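Local coordinates for protein Pcdhgc3 (Mus musculus, PDB 4ZI8), which probably acts as a calcium-dependent cell-adhesion protein that may help set up specific neuronal connections, this piece being its first three extracellular cadherin domains, at residues I27-E32 with R81-E86; V96-V101 with A111-Q116; T305-I310 with K327-V332. All blocks are in the same frame, centred on the assembly; numbering follows the deposited sequence.

Contact 1: residues I27-E32 with R81-E86. With CA (calcium ion), chain P; CA (calcium ion), chain O.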
loop_
_atom_site.group_PDB
_atom_site.type_symbol
_atom_site.label_atom_id
_atom_site.label_comp_id
_atom_site.label_asym_id
_atom_site.label_seq_id
_atom_site.Cartn_x
_atom_site.Cartn_y
_atom_site.Cartn_z
ATOM N N ILE B 27 -9.091 -22.566 -45.924
ATOM C CA ILE B 27 -8.899 -21.229 -46.465
ATOM C C ILE B 27 -8.603 -20.262 -45.328
ATOM O O ILE B 27 -8.928 -20.546 -44.180
ATOM C CB ILE B 27 -10.144 -20.729 -47.247
ATOM C CG1 ILE B 27 -11.351 -20.605 -46.330
ATOM C CG2 ILE B 27 -10.512 -21.710 -48.388
ATOM C CD1 ILE B 27 -12.547 -19.858 -47.021
ATOM N N LEU B 28 -8.006 -19.125 -45.660
ATOM C CA LEU B 28 -7.861 -18.043 -44.702
ATOM C C LEU B 28 -9.198 -17.421 -44.358
ATOM O O LEU B 28 -10.066 -17.265 -45.244
ATOM C CB LEU B 28 -6.939 -16.960 -45.266
ATOM C CG LEU B 28 -5.482 -17.305 -45.557
ATOM C CD1 LEU B 28 -4.750 -16.072 -46.113
ATOM C CD2 LEU B 28 -4.801 -17.852 -44.305
ATOM N N GLU B 29 -9.378 -17.009 -43.098
ATOM C CA GLU B 29 -10.568 -16.231 -42.779
ATOM C C GLU B 29 -10.587 -14.918 -43.553
ATOM O O GLU B 29 -9.569 -14.452 -44.064
ATOM C CB GLU B 29 -10.652 -15.934 -41.262
ATOM C CG GLU B 29 -9.376 -15.232 -40.711
ATOM C CD GLU B 29 -9.593 -14.542 -39.366
ATOM O OE1 GLU B 29 -10.722 -14.094 -39.059
ATOM O OE2 GLU B 29 -8.624 -14.469 -38.603
ATOM N N GLU B 30 -11.761 -14.309 -43.601
ATOM C CA GLU B 30 -11.950 -12.946 -44.037
ATOM C C GLU B 30 -11.703 -12.810 -45.541
ATOM O O GLU B 30 -11.384 -11.743 -46.017
ATOM C CB GLU B 30 -11.050 -11.985 -43.217
ATOM C CG GLU B 30 -11.240 -12.116 -41.719
ATOM C CD GLU B 30 -12.493 -11.441 -41.172
ATOM O OE1 GLU B 30 -13.357 -10.942 -41.949
ATOM O OE2 GLU B 30 -12.612 -11.386 -39.920
ATOM N N ARG B 31 -11.886 -13.884 -46.304
ATOM C CA ARG B 31 -11.807 -13.744 -47.767
ATOM C C ARG B 31 -12.981 -12.956 -48.299
ATOM O O ARG B 31 -14.061 -12.974 -47.710
ATOM C CB ARG B 31 -11.755 -15.101 -48.463
ATOM C CG ARG B 31 -10.505 -15.943 -48.210
ATOM C CD ARG B 31 -9.191 -15.167 -48.349
ATOM N NE ARG B 31 -8.858 -14.497 -47.087
ATOM C CZ ARG B 31 -7.801 -13.714 -46.918
ATOM N NH1 ARG B 31 -6.981 -13.508 -47.932
ATOM N NH2 ARG B 31 -7.571 -13.129 -45.739
ATOM N N GLU B 32 -12.769 -12.290 -49.428
ATOM C CA GLU B 32 -13.819 -11.547 -50.102
ATOM C C GLU B 32 -14.916 -12.469 -50.634
ATOM O O GLU B 32 -14.689 -13.657 -50.878
ATOM C CB GLU B 32 -13.232 -10.728 -51.253
ATOM C CG GLU B 32 -12.260 -9.628 -50.792
ATOM C CD GLU B 32 -12.082 -8.494 -51.816
ATOM O OE1 GLU B 32 -12.428 -8.676 -53.013
ATOM O OE2 GLU B 32 -11.591 -7.415 -51.412
ATOM N N ARG B 81 -19.214 -13.238 -44.782
ATOM C CA ARG B 81 -18.003 -13.026 -44.009
ATOM C C ARG B 81 -17.700 -14.205 -43.104
ATOM O O ARG B 81 -18.556 -14.676 -42.347
ATOM C CB ARG B 81 -18.116 -11.763 -43.183
ATOM C CG ARG B 81 -16.963 -11.600 -42.235
ATOM C CD ARG B 81 -16.922 -10.198 -41.628
ATOM N NE ARG B 81 -15.728 -10.050 -40.794
ATOM C CZ ARG B 81 -15.641 -9.250 -39.737
ATOM N NH1 ARG B 81 -16.668 -8.501 -39.380
ATOM N NH2 ARG B 81 -14.508 -9.198 -39.045
ATOM N N LEU B 82 -16.471 -14.688 -43.192
ATOM C CA LEU B 82 -15.986 -15.765 -42.335
ATOM C C LEU B 82 -14.975 -15.151 -41.387
ATOM O O LEU B 82 -13.804 -15.000 -41.750
ATOM C CB LEU B 82 -15.338 -16.888 -43.151
ATOM C CG LEU B 82 -16.314 -17.727 -43.986
ATOM C CD1 LEU B 82 -15.598 -18.254 -45.221
ATOM C CD2 LEU B 82 -16.799 -18.866 -43.129
ATOM N N ASP B 83 -15.444 -14.749 -40.208
ATOM C CA ASP B 83 -14.582 -14.171 -39.183
ATOM C C ASP B 83 -14.299 -15.252 -38.183
ATOM O O ASP B 83 -15.185 -15.622 -37.395
ATOM C CB ASP B 83 -15.261 -12.968 -38.525
ATOM C CG ASP B 83 -14.518 -12.462 -37.313
ATOM O OD1 ASP B 83 -13.288 -12.674 -37.179
ATOM O OD2 ASP B 83 -15.192 -11.812 -36.494
ATOM N N ARG B 84 -13.091 -15.803 -38.248
ATOM C CA ARG B 84 -12.704 -16.882 -37.358
ATOM C C ARG B 84 -12.925 -16.467 -35.891
ATOM O O ARG B 84 -13.287 -17.304 -35.075
ATOM C CB ARG B 84 -11.236 -17.301 -37.612
ATOM C CG ARG B 84 -10.802 -18.650 -36.987
ATOM C CD ARG B 84 -9.357 -18.604 -36.484
ATOM N NE ARG B 84 -9.219 -17.589 -35.448
ATOM C CZ ARG B 84 -9.615 -17.749 -34.192
ATOM N NH1 ARG B 84 -10.129 -18.901 -33.786
ATOM N NH2 ARG B 84 -9.494 -16.759 -33.340
ATOM N N GLU B 85 -12.742 -15.188 -35.546
ATOM C CA GLU B 85 -12.878 -14.804 -34.148
ATOM C C GLU B 85 -14.305 -15.020 -33.672
ATOM O O GLU B 85 -14.522 -15.527 -32.566
ATOM C CB GLU B 85 -12.438 -13.336 -33.915
ATOM C CG GLU B 85 -10.922 -13.190 -33.773
ATOM C CD GLU B 85 -10.186 -13.447 -35.087
ATOM O OE1 GLU B 85 -10.531 -12.816 -36.098
ATOM O OE2 GLU B 85 -9.251 -14.268 -35.128
ATOM N N GLU B 86 -15.271 -14.640 -34.495
ATOM C CA GLU B 86 -16.680 -14.853 -34.186
ATOM C C GLU B 86 -17.055 -16.318 -34.203
ATOM O O GLU B 86 -17.855 -16.776 -33.392
ATOM C CB GLU B 86 -17.569 -14.128 -35.183
ATOM C CG GLU B 86 -19.043 -14.194 -34.812
ATOM C CD GLU B 86 -19.922 -13.642 -35.913
ATOM O OE1 GLU B 86 -19.470 -13.582 -37.076
ATOM O OE2 GLU B 86 -21.061 -13.258 -35.622
HETATM CA CA CA P . -11.345 -12.022 -38.047
HETATM CA CA CA O . -7.861 -13.516 -36.695
HETATM O O HOH W 1 -14.965 -14.241 -45.592
HETATM O O HOH W 2 -11.718 -9.932 -36.903
#

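Contact 2: residues V96-V101 with A111-Q116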
loop_
_atom_site.group_PDB
_atom_site.type_symbol
_atom_site.label_atom_id
_atom_site.label_comp_id
_atom_site.label_asym_id
_atom_site.label_seq_id
_atom_site.Cartn_x
_atom_site.Cartn_y
_atom_site.Cartn_z
ATOM N N VAL B 96 -15.868 -25.031 -40.479
ATOM C CA VAL B 96 -17.273 -24.828 -40.751
ATOM C C VAL B 96 -17.781 -26.089 -41.478
ATOM O O VAL B 96 -17.169 -26.511 -42.443
ATOM C CB VAL B 96 -17.508 -23.602 -41.632
ATOM C CG1 VAL B 96 -18.963 -23.515 -42.105
ATOM C CG2 VAL B 96 -17.111 -22.315 -40.896
ATOM N N THR B 97 -18.854 -26.702 -41.011
ATOM C CA THR B 97 -19.384 -27.856 -41.734
ATOM C C THR B 97 -20.647 -27.448 -42.466
ATOM O O THR B 97 -21.362 -26.520 -42.060
ATOM C CB THR B 97 -19.669 -29.023 -40.809
ATOM O OG1 THR B 97 -20.659 -28.621 -39.854
ATOM C CG2 THR B 97 -18.402 -29.415 -40.067
ATOM N N LEU B 98 -20.888 -28.093 -43.590
ATOM C CA LEU B 98 -22.098 -27.849 -44.330
ATOM C C LEU B 98 -22.469 -29.127 -45.075
ATOM O O LEU B 98 -21.743 -30.131 -45.030
ATOM C CB LEU B 98 -21.928 -26.677 -45.298
ATOM C CG LEU B 98 -20.925 -26.852 -46.436
ATOM C CD1 LEU B 98 -21.320 -25.997 -47.611
ATOM C CD2 LEU B 98 -19.514 -26.507 -45.999
ATOM N N GLU B 99 -23.608 -29.098 -45.752
ATOM C CA GLU B 99 -24.051 -30.234 -46.552
ATOM C C GLU B 99 -24.399 -29.745 -47.933
ATOM O O GLU B 99 -24.746 -28.578 -48.115
ATOM C CB GLU B 99 -25.240 -30.926 -45.909
ATOM C CG GLU B 99 -24.979 -31.387 -44.489
ATOM C CD GLU B 99 -26.255 -31.801 -43.774
ATOM O OE1 GLU B 99 -26.973 -30.917 -43.259
ATOM O OE2 GLU B 99 -26.552 -33.011 -43.735
ATOM N N LEU B 100 -24.235 -30.640 -48.904
ATOM C CA LEU B 100 -24.549 -30.399 -50.299
ATOM C C LEU B 100 -25.676 -31.343 -50.681
ATOM O O LEU B 100 -25.687 -32.497 -50.247
ATOM C CB LEU B 100 -23.322 -30.635 -51.184
ATOM C CG LEU B 100 -22.143 -29.712 -50.861
ATOM C CD1 LEU B 100 -20.886 -30.282 -51.455
ATOM C CD2 LEU B 100 -22.439 -28.337 -51.458
ATOM N N VAL B 101 -26.615 -30.891 -51.496
ATOM C CA VAL B 101 -27.660 -31.795 -51.948
ATOM C C VAL B 101 -27.751 -31.778 -53.468
ATOM O O VAL B 101 -27.517 -30.759 -54.115
ATOM C CB VAL B 101 -29.026 -31.449 -51.293
ATOM C CG1 VAL B 101 -29.323 -29.989 -51.415
ATOM C CG2 VAL B 101 -30.174 -32.248 -51.918
ATOM N N ALA B 111 -19.620 -31.644 -46.362
ATOM C CA ALA B 111 -18.452 -30.890 -46.764
ATOM C C ALA B 111 -17.939 -30.096 -45.558
ATOM O O ALA B 111 -18.677 -29.848 -44.590
ATOM C CB ALA B 111 -18.776 -29.976 -47.902
ATOM N N GLU B 112 -16.684 -29.696 -45.601
ATOM C CA GLU B 112 -16.151 -28.928 -44.483
ATOM C C GLU B 112 -15.008 -28.040 -44.922
ATOM O O GLU B 112 -14.257 -28.362 -45.850
ATOM C CB GLU B 112 -15.727 -29.853 -43.340
ATOM C CG GLU B 112 -14.580 -30.747 -43.629
ATOM C CD GLU B 112 -14.401 -31.837 -42.571
ATOM O OE1 GLU B 112 -15.380 -32.232 -41.898
ATOM O OE2 GLU B 112 -13.266 -32.314 -42.427
ATOM N N VAL B 113 -14.922 -26.873 -44.269
ATOM C CA VAL B 113 -13.964 -25.842 -44.656
ATOM C C VAL B 113 -13.266 -25.419 -43.381
ATOM O O VAL B 113 -13.929 -25.007 -42.417
ATOM C CB VAL B 113 -14.638 -24.634 -45.359
ATOM C CG1 VAL B 113 -13.618 -23.557 -45.684
ATOM C CG2 VAL B 113 -15.332 -25.071 -46.642
ATOM N N VAL B 114 -11.952 -25.627 -43.336
ATOM C CA VAL B 114 -11.131 -25.132 -42.231
ATOM C C VAL B 114 -10.909 -23.634 -42.426
ATOM O O VAL B 114 -10.517 -23.183 -43.514
ATOM C CB VAL B 114 -9.784 -25.856 -42.144
ATOM C CG1 VAL B 114 -8.928 -25.253 -40.991
ATOM C CG2 VAL B 114 -9.998 -27.368 -41.960
ATOM N N VAL B 115 -11.196 -22.855 -41.385
ATOM C CA VAL B 115 -11.037 -21.411 -41.464
ATOM C C VAL B 115 -9.796 -21.026 -40.659
ATOM O O VAL B 115 -9.755 -21.172 -39.426
ATOM C CB VAL B 115 -12.286 -20.687 -40.968
ATOM C CG1 VAL B 115 -12.083 -19.167 -40.988
ATOM C CG2 VAL B 115 -13.509 -21.090 -41.839
ATOM N N GLN B 116 -8.757 -20.614 -41.375
ATOM C CA GLN B 116 -7.457 -20.353 -40.773
ATOM C C GLN B 116 -7.333 -18.917 -40.283
ATOM O O GLN B 116 -7.770 -17.999 -40.957
ATOM C CB GLN B 116 -6.349 -20.652 -41.774
ATOM C CG GLN B 116 -6.366 -22.123 -42.251
ATOM C CD GLN B 116 -5.508 -22.359 -43.477
ATOM O OE1 GLN B 116 -5.308 -21.455 -44.300
ATOM N NE2 GLN B 116 -5.009 -23.588 -43.623
#

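Contact 3: residues T305-I310 with K327-V332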
loop_
_atom_site.group_PDB
_atom_site.type_symbol
_atom_site.label_atom_id
_atom_site.label_comp_id
_atom_site.label_asym_id
_atom_site.label_seq_id
_atom_site.Cartn_x
_atom_site.Cartn_y
_atom_site.Cartn_z
ATOM N N THR B 305 17.249 38.162 37.038
ATOM C CA THR B 305 17.813 37.329 35.984
ATOM C C THR B 305 18.168 38.152 34.760
ATOM O O THR B 305 17.295 38.764 34.155
ATOM C CB THR B 305 16.827 36.216 35.572
ATOM O OG1 THR B 305 16.430 35.489 36.740
ATOM C CG2 THR B 305 17.485 35.265 34.591
ATOM N N LYS B 306 19.444 38.131 34.386
ATOM C CA LYS B 306 19.949 38.952 33.297
ATOM C C LYS B 306 19.814 38.299 31.930
ATOM O O LYS B 306 19.814 38.986 30.910
ATOM C CB LYS B 306 21.409 39.291 33.544
ATOM C CG LYS B 306 21.593 40.266 34.691
ATOM C CD LYS B 306 23.041 40.357 35.145
ATOM C CE LYS B 306 23.158 41.354 36.291
ATOM N NZ LYS B 306 22.049 41.186 37.276
ATOM N N LEU B 307 19.719 36.979 31.912
ATOM C CA LEU B 307 19.718 36.260 30.661
ATOM C C LEU B 307 18.795 35.049 30.759
ATOM O O LEU B 307 18.921 34.255 31.688
ATOM C CB LEU B 307 21.137 35.823 30.294
ATOM C CG LEU B 307 21.243 34.946 29.034
ATOM C CD1 LEU B 307 20.773 35.663 27.758
ATOM C CD2 LEU B 307 22.655 34.394 28.852
ATOM N N HIS B 308 17.874 34.921 29.811
ATOM C CA HIS B 308 17.007 33.747 29.741
ATOM C C HIS B 308 17.366 32.928 28.505
ATOM O O HIS B 308 17.558 33.499 27.428
ATOM C CB HIS B 308 15.529 34.166 29.706
ATOM C CG HIS B 308 15.096 34.952 30.907
ATOM N ND1 HIS B 308 14.710 34.357 32.091
ATOM C CD2 HIS B 308 15.002 36.290 31.109
ATOM C CE1 HIS B 308 14.411 35.297 32.975
ATOM N NE2 HIS B 308 14.569 36.475 32.398
ATOM N N GLU B 309 17.505 31.611 28.672
ATOM C CA GLU B 309 17.728 30.687 27.561
ATOM C C GLU B 309 16.454 29.921 27.266
ATOM O O GLU B 309 16.014 29.137 28.087
ATOM C CB GLU B 309 18.826 29.678 27.872
ATOM C CG GLU B 309 20.211 30.222 27.951
ATOM C CD GLU B 309 21.267 29.142 27.713
ATOM O OE1 GLU B 309 21.037 28.249 26.846
ATOM O OE2 GLU B 309 22.320 29.198 28.395
ATOM N N ILE B 310 15.873 30.125 26.104
ATOM C CA ILE B 310 14.613 29.486 25.790
ATOM C C ILE B 310 14.763 28.541 24.603
ATOM O O ILE B 310 15.197 28.949 23.533
ATOM C CB ILE B 310 13.552 30.508 25.445
ATOM C CG1 ILE B 310 13.411 31.511 26.584
ATOM C CG2 ILE B 310 12.228 29.819 25.126
ATOM C CD1 ILE B 310 12.909 32.794 26.062
ATOM N N LYS B 327 17.324 27.764 19.840
ATOM C CA LYS B 327 17.500 28.405 21.128
ATOM C C LYS B 327 17.355 29.907 20.975
ATOM O O LYS B 327 17.896 30.492 20.042
ATOM C CB LYS B 327 18.870 28.049 21.701
ATOM C CG LYS B 327 19.159 28.631 23.059
ATOM C CD LYS B 327 20.468 28.074 23.589
ATOM C CE LYS B 327 21.289 27.488 22.479
ATOM N NZ LYS B 327 22.732 27.400 22.836
ATOM N N VAL B 328 16.614 30.531 21.881
ATOM C CA VAL B 328 16.517 31.975 21.921
ATOM C C VAL B 328 17.199 32.470 23.191
ATOM O O VAL B 328 16.847 32.046 24.282
ATOM C CB VAL B 328 15.066 32.448 21.922
ATOM C CG1 VAL B 328 15.017 33.955 21.735
ATOM C CG2 VAL B 328 14.301 31.722 20.830
ATOM N N LEU B 329 18.201 33.325 23.036
ATOM C CA LEU B 329 18.872 33.960 24.164
ATOM C C LEU B 329 18.244 35.318 24.378
ATOM O O LEU B 329 18.389 36.199 23.543
ATOM C CB LEU B 329 20.361 34.105 23.901
ATOM C CG LEU B 329 21.124 32.790 23.814
ATOM C CD1 LEU B 329 22.589 33.015 23.423
ATOM C CD2 LEU B 329 21.035 32.109 25.156
ATOM N N VAL B 330 17.526 35.478 25.483
ATOM C CA VAL B 330 16.886 36.759 25.805
ATOM C C VAL B 330 17.694 37.470 26.888
ATOM O O VAL B 330 17.717 37.043 28.048
ATOM C CB VAL B 330 15.437 36.592 26.293
ATOM C CG1 VAL B 330 14.825 37.954 26.636
ATOM C CG2 VAL B 330 14.610 35.888 25.243
ATOM N N GLU B 331 18.387 38.520 26.474
ATOM C CA GLU B 331 19.159 39.364 27.383
ATOM C C GLU B 331 18.262 40.458 27.941
ATOM O O GLU B 331 17.654 41.213 27.192
ATOM C CB GLU B 331 20.368 39.975 26.679
ATOM C CG GLU B 331 21.171 40.904 27.588
ATOM C CD GLU B 331 22.298 41.628 26.865
ATOM O OE1 GLU B 331 22.575 41.272 25.694
ATOM O OE2 GLU B 331 22.903 42.547 27.474
ATOM N N VAL B 332 18.156 40.510 29.258
ATOM C CA VAL B 332 17.375 41.537 29.930
ATOM C C VAL B 332 18.210 42.799 30.124
ATOM O O VAL B 332 19.311 42.734 30.683
ATOM C CB VAL B 332 16.882 41.061 31.303
ATOM C CG1 VAL B 332 16.019 42.127 31.937
ATOM C CG2 VAL B 332 16.128 39.734 31.173
#

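Contact 1: residues I27-E32 with R81-E86
The guanidinium of Arg-81 meets the carboxylate of Glu-30 at its edge, the two planes turned 37° apart. The grip is side-on: NE of Arg-81 gives its hydrogen to the syn lone pair of Glu-30 OE1 at 2.8 Å, and NH2 of Arg-81 reaches OE2. An extended chain, CG anti to the backbone N (chi1 173°), carries the group there. Within 27-32, the guanidinium of Arg-31 has the CB of Leu-28 over one face; Glu-29 O lies in the guanidinium plane and accepts from both NE and NH2, NE coming from above the carbonyl plane. The carboxylate of Glu-29 is approached from above its plane by N of Arg-84, which donates to OE1 at 3.0 Å. A backbone bond from Glu-30 N to Leu-82 O, 2.8 Å, ties the segments, and Ile-27 CD1 rests on Leu-82 CD1. Asp-83 is the N-cap of helix 84-88, its OD1 accepting from Glu-85 N.

Between the segments Glu-29 bridges two calcium ions, OE1 to the first and OE2 to the second. Glu-30 OE2, Asp-83 OD1 and a water also bind the first; Glu-85 OE1 is shared, more loosely with the second, which Glu-85 OE2 binds too. Asp-120 joins both sites, and Asp-117, Ile-118 O and Asp-153 complete the second. This is the first domain's share of the calcium sites between successive cadherin domains. Calcium, and in part Arg-81, is likely to offset repulsion among oxygens such as Glu-30 OE2 and Asp-83 OD1, 3.1 Å apart; the Glu-30/Leu-82 bond and Ile-27/Leu-82 packing need no metal.

Contact 2: residues V96-V101 with A111-Q116
Leu-98 leans over Ala-111, its partner in a hydrogen-bonded pair of the antiparallel ladder. Its CB leaves the strand on the face shared with Val-96, Ala-111 and Val-113. CG, set between the backbone N and the carbonyl carbon (chi1 65°), lies 4.1 Å from the CB of Ala-111. From there CD2 reaches over Ala-111 of the neighbouring strand, 4.0 Å from its CB and 3.7 Å from its O, with Val-113 CG2 at the limit of contact. Beyond the pair, the leucine also packs on Val-58 of the edge strand. Replacing Leu-98 with an alanine would probably leave the methyl of Ala-111 without much of its cover and open a gap beside Val-58. Strands 95-102 and 107-116 form a beta hairpin at the centre of a four-stranded sheet in the first cadherin domain, a Greek-key beta sandwich. Leu-98 and Ala-111 exchange two backbone bonds, as do Val-96 and Val-113, where Val-96 N to Val-113 O is 2.7 Å. Along this face Val-96 CG2 touches Val-115 CG2 at 3.9 Å, while Leu-100 CD1 comes to the CB of Ala-111. Phe-67, from strand 67-69, packs against both Val-96 and Val-113.

Contact 3: residues T305-I310 with K327-V332
His-308 and Val-330 face each other as a hydrogen-bonded pair, and their backbones exchange two bonds: His-308 N to Val-330 O at 2.8 Å, nearly straight at 173°, and Val-330 N back to His-308 O. Ile-310 and Val-328 do the same at the next hydrogen-bonded pair, two residues on. At the other end Val-332 N donates to Lys-306 O, so the ladder runs just past the start of strand 307-316.

Apolar packing differs on the two faces. On the face of His-308 and Ile-310, the CD1 of Ile-310 meets CG2 of Val-330 at 3.6 Å. The His-308 ring turns its edge to Val-332 CG2, which lies 3.6 Å from CD2, while Thr-305 CG2 sits over one ring face, toward the rim. Holding CG beside the backbone N (chi1 -60°) directs that ring toward the Val-332 end. Leu-284 and Leu-300 add to the packing round the histidine. On the face of Leu-307 and Glu-309, Leu-307 CD1 packs on Leu-329 CB at 4.2 Å and also lies near Val-330 O, and the stem of Glu-309 runs alongside Leu-329, CG to CD2 3.5 Å.

Charge plays a looser part. Glu-309 and Lys-327 lie side by side, but Glu-309 OE1 stays 4.4 Å from Lys-327 NZ, beyond a salt bridge. Lys-306 has its partner outside the hairpin: NZ bonds to Phe-302 O and makes a cation-pi contact with its ring.

The two strands form a beta hairpin, inner in a four-stranded mixed sheet with strand 238-244 beside 324-333, as expected of the Greek-key sandwich of a cadherin domain.

In the fold
Contacts 1 and 2 belong to the first cadherin domain and touch: Ile-27 and Glu-29 probably hydrogen-bond through their backbones to Gln-116, so strand 24-28 joins the calcium site to the sheet that carries the hairpin. Contact 3 lies in the third domain, its centre about 91 Å from that of contact 1. It repeats the hairpin of contact 2, each with a more buried face (Ala-111 and Val-113; Ile-310, Val-328 and Val-330) and a more exposed one. All three are partly buried, the hairpins turning their inward sides to the sandwich core. Contact 1, at the calcium-filled end of its domain, differs in kind: a strand end, loops and a helix start, joined largely by metal and charge.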